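Local coordinates for DegV family protein (PDB 3FDJ), which is a DegV family protein of unknown function that probably binds a fatty acid or similar lipid, at residues R111-I125 and D143-L155. Numbering follows the deposited sequence.
Sequences RVIDSKSTGPQMRII and DGAIDAYMQKTRL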
loop_
_atom_site.group_PDB
_atom_site.type_symbol
_atom_site.label_atom_id
_atom_site.label_comp_id
_atom_site.label_asym_id
_atom_site.label_seq_id
_atom_site.Cartn_x
_atom_site.Cartn_y
_atom_site.Cartn_z
ATOM N N ARG A 111 15.599 -8.121 7.227
ATOM C CA ARG A 111 15.731 -7.198 6.101
ATOM C C ARG A 111 14.504 -6.330 6.118
ATOM O O ARG A 111 13.379 -6.852 6.070
ATOM C CB ARG A 111 15.831 -7.943 4.774
ATOM C CG ARG A 111 15.544 -7.058 3.545
ATOM C CD ARG A 111 16.601 -5.960 3.336
ATOM N NE ARG A 111 16.105 -4.910 2.431
ATOM C CZ ARG A 111 16.018 -5.005 1.098
ATOM N NH1 ARG A 111 15.560 -3.978 0.410
ATOM N NH2 ARG A 111 16.405 -6.094 0.437
ATOM N N VAL A 112 14.716 -5.021 6.214
ATOM C CA VAL A 112 13.613 -4.066 6.096
ATOM C C VAL A 112 13.613 -3.560 4.652
ATOM O O VAL A 112 14.644 -3.072 4.168
ATOM C CB VAL A 112 13.721 -2.912 7.079
ATOM C CG1 VAL A 112 12.507 -1.991 6.929
ATOM C CG2 VAL A 112 13.852 -3.400 8.550
ATOM N N ILE A 113 12.460 -3.720 3.997
ATOM C CA ILE A 113 12.247 -3.333 2.593
ATOM C C ILE A 113 11.393 -2.076 2.543
ATOM O O ILE A 113 10.216 -2.089 2.910
ATOM C CB ILE A 113 11.554 -4.441 1.771
ATOM C CG1 ILE A 113 12.345 -5.741 1.830
ATOM C CG2 ILE A 113 11.350 -3.968 0.304
ATOM C CD1 ILE A 113 11.568 -6.926 1.273
ATOM N N ASP A 114 12.008 -0.981 2.108
ATOM C CA ASP A 114 11.271 0.230 1.765
ATOM C C ASP A 114 10.594 -0.089 0.442
ATOM O O ASP A 114 11.261 -0.241 -0.572
ATOM C CB ASP A 114 12.232 1.403 1.596
ATOM C CG ASP A 114 11.558 2.670 1.048
ATOM O OD1 ASP A 114 10.321 2.714 0.960
ATOM O OD2 ASP A 114 12.307 3.603 0.690
ATOM N N SER A 115 9.277 -0.210 0.458
ATOM C CA SER A 115 8.540 -0.553 -0.762
ATOM C C SER A 115 8.568 0.544 -1.797
ATOM O O SER A 115 8.222 0.273 -2.941
ATOM C CB SER A 115 7.082 -0.878 -0.461
ATOM O OG SER A 115 6.360 0.267 -0.028
ATOM N N LYS A 116 8.908 1.778 -1.392
ATOM C CA LYS A 116 8.822 2.941 -2.274
ATOM C C LYS A 116 7.378 3.147 -2.767
ATOM O O LYS A 116 7.134 3.814 -3.766
ATOM C CB LYS A 116 9.775 2.797 -3.452
ATOM C CG LYS A 116 11.211 2.438 -3.085
ATOM C CD LYS A 116 12.028 2.399 -4.377
ATOM C CE LYS A 116 13.407 1.843 -4.219
ATOM N NZ LYS A 116 14.139 2.017 -5.515
ATOM N N SER A 117 6.426 2.604 -2.032
ATOM C CA SER A 117 5.048 2.663 -2.431
ATOM C C SER A 117 4.108 2.399 -1.245
ATOM O O SER A 117 4.395 2.797 -0.118
ATOM C CB SER A 117 4.843 1.642 -3.558
ATOM O OG SER A 117 3.589 1.821 -4.219
ATOM N N THR A 118 2.969 1.771 -1.521
ATOM C CA THR A 118 1.935 1.525 -0.518
ATOM C C THR A 118 0.983 0.465 -1.049
ATOM O O THR A 118 1.039 0.096 -2.232
ATOM C CB THR A 118 1.147 2.811 -0.202
ATOM O OG1 THR A 118 0.441 2.640 1.034
ATOM C CG2 THR A 118 0.173 3.176 -1.355
ATOM N N GLY A 119 0.110 -0.011 -0.167
ATOM C CA GLY A 119 -1.045 -0.807 -0.538
ATOM C C GLY A 119 -0.729 -1.969 -1.443
ATOM O O GLY A 119 0.057 -2.843 -1.074
ATOM N N PRO A 120 -1.358 -2.001 -2.637
ATOM C CA PRO A 120 -1.217 -3.194 -3.446
ATOM C C PRO A 120 0.189 -3.492 -3.921
ATOM O O PRO A 120 0.486 -4.646 -4.218
ATOM C CB PRO A 120 -2.168 -2.947 -4.631
ATOM C CG PRO A 120 -2.347 -1.489 -4.673
ATOM C CD PRO A 120 -2.322 -1.067 -3.219
ATOM N N GLN A 121 1.055 -2.483 -4.002
ATOM C CA GLN A 121 2.454 -2.748 -4.349
ATOM C C GLN A 121 3.178 -3.473 -3.204
ATOM O O GLN A 121 3.968 -4.400 -3.452
ATOM C CB GLN A 121 3.162 -1.453 -4.786
ATOM C CG GLN A 121 4.557 -1.660 -5.448
ATOM C CD GLN A 121 4.960 -0.545 -6.427
ATOM O OE1 GLN A 121 4.409 0.553 -6.413
ATOM N NE2 GLN A 121 5.990 -0.811 -7.241
HETATM N N MSE A 122 2.886 -3.079 -1.967
HETATM C CA MSE A 122 3.378 -3.805 -0.774
HETATM C C MSE A 122 2.843 -5.233 -0.803
HETATM O O MSE A 122 3.597 -6.178 -0.560
HETATM C CB MSE A 122 2.960 -3.107 0.536
HETATM C CG MSE A 122 3.561 -1.729 0.705
HETATM SE SE MSE A 122 2.895 -0.869 2.282
HETATM C CE MSE A 122 3.680 -2.101 3.643
ATOM N N ARG A 123 1.562 -5.402 -1.149
ATOM C CA ARG A 123 1.009 -6.755 -1.286
ATOM C C ARG A 123 1.751 -7.605 -2.312
ATOM O O ARG A 123 2.074 -8.762 -2.031
ATOM C CB ARG A 123 -0.497 -6.741 -1.585
ATOM C CG ARG A 123 -1.061 -8.109 -1.626
ATOM C CD ARG A 123 -2.555 -8.110 -1.747
ATOM N NE ARG A 123 -3.001 -9.490 -1.791
ATOM C CZ ARG A 123 -4.223 -9.906 -1.468
ATOM N NH1 ARG A 123 -5.180 -9.049 -1.075
ATOM N NH2 ARG A 123 -4.476 -11.207 -1.515
ATOM N N ILE A 124 2.022 -7.038 -3.490
ATOM C CA ILE A 124 2.760 -7.756 -4.530
ATOM C C ILE A 124 4.164 -8.162 -4.049
ATOM O O ILE A 124 4.631 -9.265 -4.322
ATOM C CB ILE A 124 2.782 -6.951 -5.852
ATOM C CG1 ILE A 124 1.410 -7.053 -6.518
ATOM C CG2 ILE A 124 3.855 -7.464 -6.817
ATOM C CD1 ILE A 124 1.284 -6.367 -7.900
ATOM N N ILE A 125 4.840 -7.271 -3.352
ATOM C CA ILE A 125 6.145 -7.601 -2.769
ATOM C C ILE A 125 6.021 -8.792 -1.793
ATOM O O ILE A 125 6.763 -9.765 -1.888
ATOM C CB ILE A 125 6.778 -6.369 -2.097
ATOM C CG1 ILE A 125 7.112 -5.332 -3.168
ATOM C CG2 ILE A 125 8.036 -6.755 -1.302
ATOM C CD1 ILE A 125 7.435 -3.926 -2.632
ATOM N N ASP A 143 16.763 -11.903 -0.292
ATOM C CA ASP A 143 17.109 -10.537 0.082
ATOM C C ASP A 143 17.688 -9.783 -1.131
ATOM O O ASP A 143 17.378 -8.639 -1.327
ATOM C CB ASP A 143 18.098 -10.567 1.242
ATOM C CG ASP A 143 18.468 -9.178 1.766
ATOM O OD1 ASP A 143 17.705 -8.221 1.561
ATOM O OD2 ASP A 143 19.527 -9.065 2.418
ATOM N N GLY A 144 18.518 -10.440 -1.923
ATOM C CA GLY A 144 19.060 -9.834 -3.163
ATOM C C GLY A 144 18.012 -9.665 -4.250
ATOM O O GLY A 144 17.903 -8.617 -4.880
ATOM N N ALA A 145 17.221 -10.703 -4.440
ATOM C CA ALA A 145 16.365 -10.805 -5.617
ATOM C C ALA A 145 15.125 -9.941 -5.548
ATOM O O ALA A 145 14.614 -9.515 -6.597
ATOM C CB ALA A 145 15.997 -12.260 -5.879
ATOM N N ILE A 146 14.624 -9.677 -4.341
ATOM C CA ILE A 146 13.368 -8.957 -4.192
ATOM C C ILE A 146 13.495 -7.527 -4.745
ATOM O O ILE A 146 12.562 -7.015 -5.372
ATOM C CB ILE A 146 12.844 -8.974 -2.728
ATOM C CG1 ILE A 146 11.403 -8.459 -2.683
ATOM C CG2 ILE A 146 13.757 -8.202 -1.752
ATOM C CD1 ILE A 146 10.372 -9.394 -3.433
ATOM N N ASP A 147 14.652 -6.896 -4.530
ATOM C CA ASP A 147 14.867 -5.529 -5.057
ATOM C C ASP A 147 14.875 -5.470 -6.583
ATOM O O ASP A 147 14.385 -4.506 -7.176
ATOM C CB ASP A 147 16.114 -4.921 -4.482
ATOM C CG ASP A 147 16.079 -4.903 -2.984
ATOM O OD1 ASP A 147 15.615 -3.884 -2.414
ATOM O OD2 ASP A 147 16.423 -5.942 -2.381
ATOM N N ALA A 148 15.382 -6.514 -7.223
ATOM C CA ALA A 148 15.337 -6.598 -8.673
ATOM C C ALA A 148 13.895 -6.754 -9.176
ATOM O O ALA A 148 13.490 -6.114 -10.153
ATOM C CB ALA A 148 16.201 -7.770 -9.148
ATOM N N TYR A 149 13.142 -7.625 -8.505
ATOM C CA TYR A 149 11.727 -7.874 -8.802
ATOM C C TYR A 149 10.891 -6.589 -8.694
ATOM O O TYR A 149 10.034 -6.303 -9.565
ATOM C CB TYR A 149 11.189 -8.970 -7.872
ATOM C CG TYR A 149 9.709 -9.207 -8.028
ATOM C CD1 TYR A 149 9.231 -10.071 -9.006
ATOM C CD2 TYR A 149 8.784 -8.528 -7.241
ATOM C CE1 TYR A 149 7.853 -10.267 -9.182
ATOM C CE2 TYR A 149 7.418 -8.724 -7.390
ATOM C CZ TYR A 149 6.956 -9.600 -8.351
ATOM O OH TYR A 149 5.603 -9.807 -8.529
HETATM N N MSE A 150 11.173 -5.793 -7.663
HETATM C CA MSE A 150 10.454 -4.532 -7.436
HETATM C C MSE A 150 10.588 -3.510 -8.570
HETATM O O MSE A 150 9.685 -2.696 -8.818
HETATM C CB MSE A 150 10.925 -3.923 -6.112
HETATM C CG MSE A 150 10.320 -4.616 -4.921
HETATM SE SE MSE A 150 11.352 -4.233 -3.302
HETATM C CE MSE A 150 11.172 -2.327 -3.260
ATOM N N GLN A 151 11.705 -3.559 -9.268
ATOM C CA GLN A 151 11.907 -2.673 -10.406
ATOM C C GLN A 151 10.889 -2.929 -11.509
ATOM O O GLN A 151 10.646 -2.027 -12.323
ATOM C CB GLN A 151 13.346 -2.812 -10.929
ATOM C CG GLN A 151 14.347 -2.284 -9.938
ATOM C CD GLN A 151 15.776 -2.273 -10.450
ATOM O OE1 GLN A 151 16.142 -2.981 -11.393
ATOM N NE2 GLN A 151 16.602 -1.491 -9.795
ATOM N N LYS A 152 10.330 -4.146 -11.554
ATOM C CA LYS A 152 9.343 -4.556 -12.548
ATOM C C LYS A 152 7.929 -4.552 -11.953
ATOM O O LYS A 152 7.103 -5.444 -12.249
ATOM C CB LYS A 152 9.672 -5.952 -13.104
ATOM C CG LYS A 152 11.031 -6.046 -13.741
ATOM C CD LYS A 152 11.302 -7.451 -14.290
ATOM C CE LYS A 152 12.546 -7.470 -15.157
ATOM N NZ LYS A 152 12.426 -6.554 -16.354
ATOM N N THR A 153 7.659 -3.566 -11.096
ATOM C CA THR A 153 6.319 -3.369 -10.538
ATOM C C THR A 153 5.980 -1.867 -10.575
ATOM O O THR A 153 6.883 -1.036 -10.521
ATOM C CB THR A 153 6.162 -3.907 -9.077
ATOM O OG1 THR A 153 6.995 -3.157 -8.184
ATOM C CG2 THR A 153 6.517 -5.403 -8.979
ATOM N N ARG A 154 4.688 -1.535 -10.674
ATOM C CA ARG A 154 4.219 -0.167 -10.720
ATOM C C ARG A 154 2.952 -0.022 -9.911
ATOM O O ARG A 154 2.265 -1.009 -9.645
ATOM C CB ARG A 154 3.909 0.253 -12.145
ATOM C CG ARG A 154 5.134 0.346 -13.059
ATOM C CD ARG A 154 6.109 1.477 -12.687
ATOM N NE ARG A 154 5.463 2.787 -12.679
ATOM C CZ ARG A 154 5.252 3.577 -13.727
ATOM N NH1 ARG A 154 5.666 3.236 -14.944
ATOM N NH2 ARG A 154 4.639 4.756 -13.547
ATOM N N LEU A 155 2.642 1.216 -9.551
ATOM C CA LEU A 155 1.407 1.542 -8.879
ATOM C C LEU A 155 0.737 2.726 -9.546
ATOM O O LEU A 155 1.394 3.718 -9.867
ATOM C CB LEU A 155 1.659 1.869 -7.403
ATOM C CG LEU A 155 0.420 2.285 -6.596
ATOM C CD1 LEU A 155 0.515 1.725 -5.169
ATOM C CD2 LEU A 155 0.234 3.779 -6.579
HETATM O O HOH W 1 4.138 -10.980 -6.413
#
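Met150, a selenomethionine, sits at the apolar centre, its SE 3.6 Å from CG2 of Ile113 and its CG 3.7 Å from CG1 of Ile125. In this two-domain DegV-type fold, helix 139-150 packs here against strand 109-114 of one sheet and helix 120-134, then turns through a type I beta turn into strand 153-159 of the other sheet. A bend at the last torsion of Met150 (chi3 60°) turns CE toward the carbonyl oxygen of Asp114. Beside it, Ile146 lays CG2 3.9 Å from CD1 of Ile113 and CG1 against CG2 of Ile125. Further along, Ile124 CG2 meets the edge of the Tyr149 ring, whose hydroxyl also reaches Glu276. At the end of the type I turn, the amide of Gln121 is gripped at both ends: NE2 donates to Thr153 OG1 at 2.7 Å, while OE1 accepts from Ser117 OG at 2.7 Å. Thr153 OG1 passes the chain on to Met150 O.

At the opposite, partly exposed edge stands Arg111. NH2 is shared, reaching Asp143 OD1 at 2.7 Å, nearly along the C-O axis, and Asp147 OD2 at 2.8 Å. NH1 completes an end-on pair with Asp147 OD1 at 2.8 Å, the guanidinium and the Asp147 carboxylate only 7° from coplanar, with both Asp147 oxygens using their syn lone pairs. A methionine in its place would probably leave the carboxylates of Asp143 and Asp147 close together without the cation they share. The guanidinium lies over Ile113 CG1.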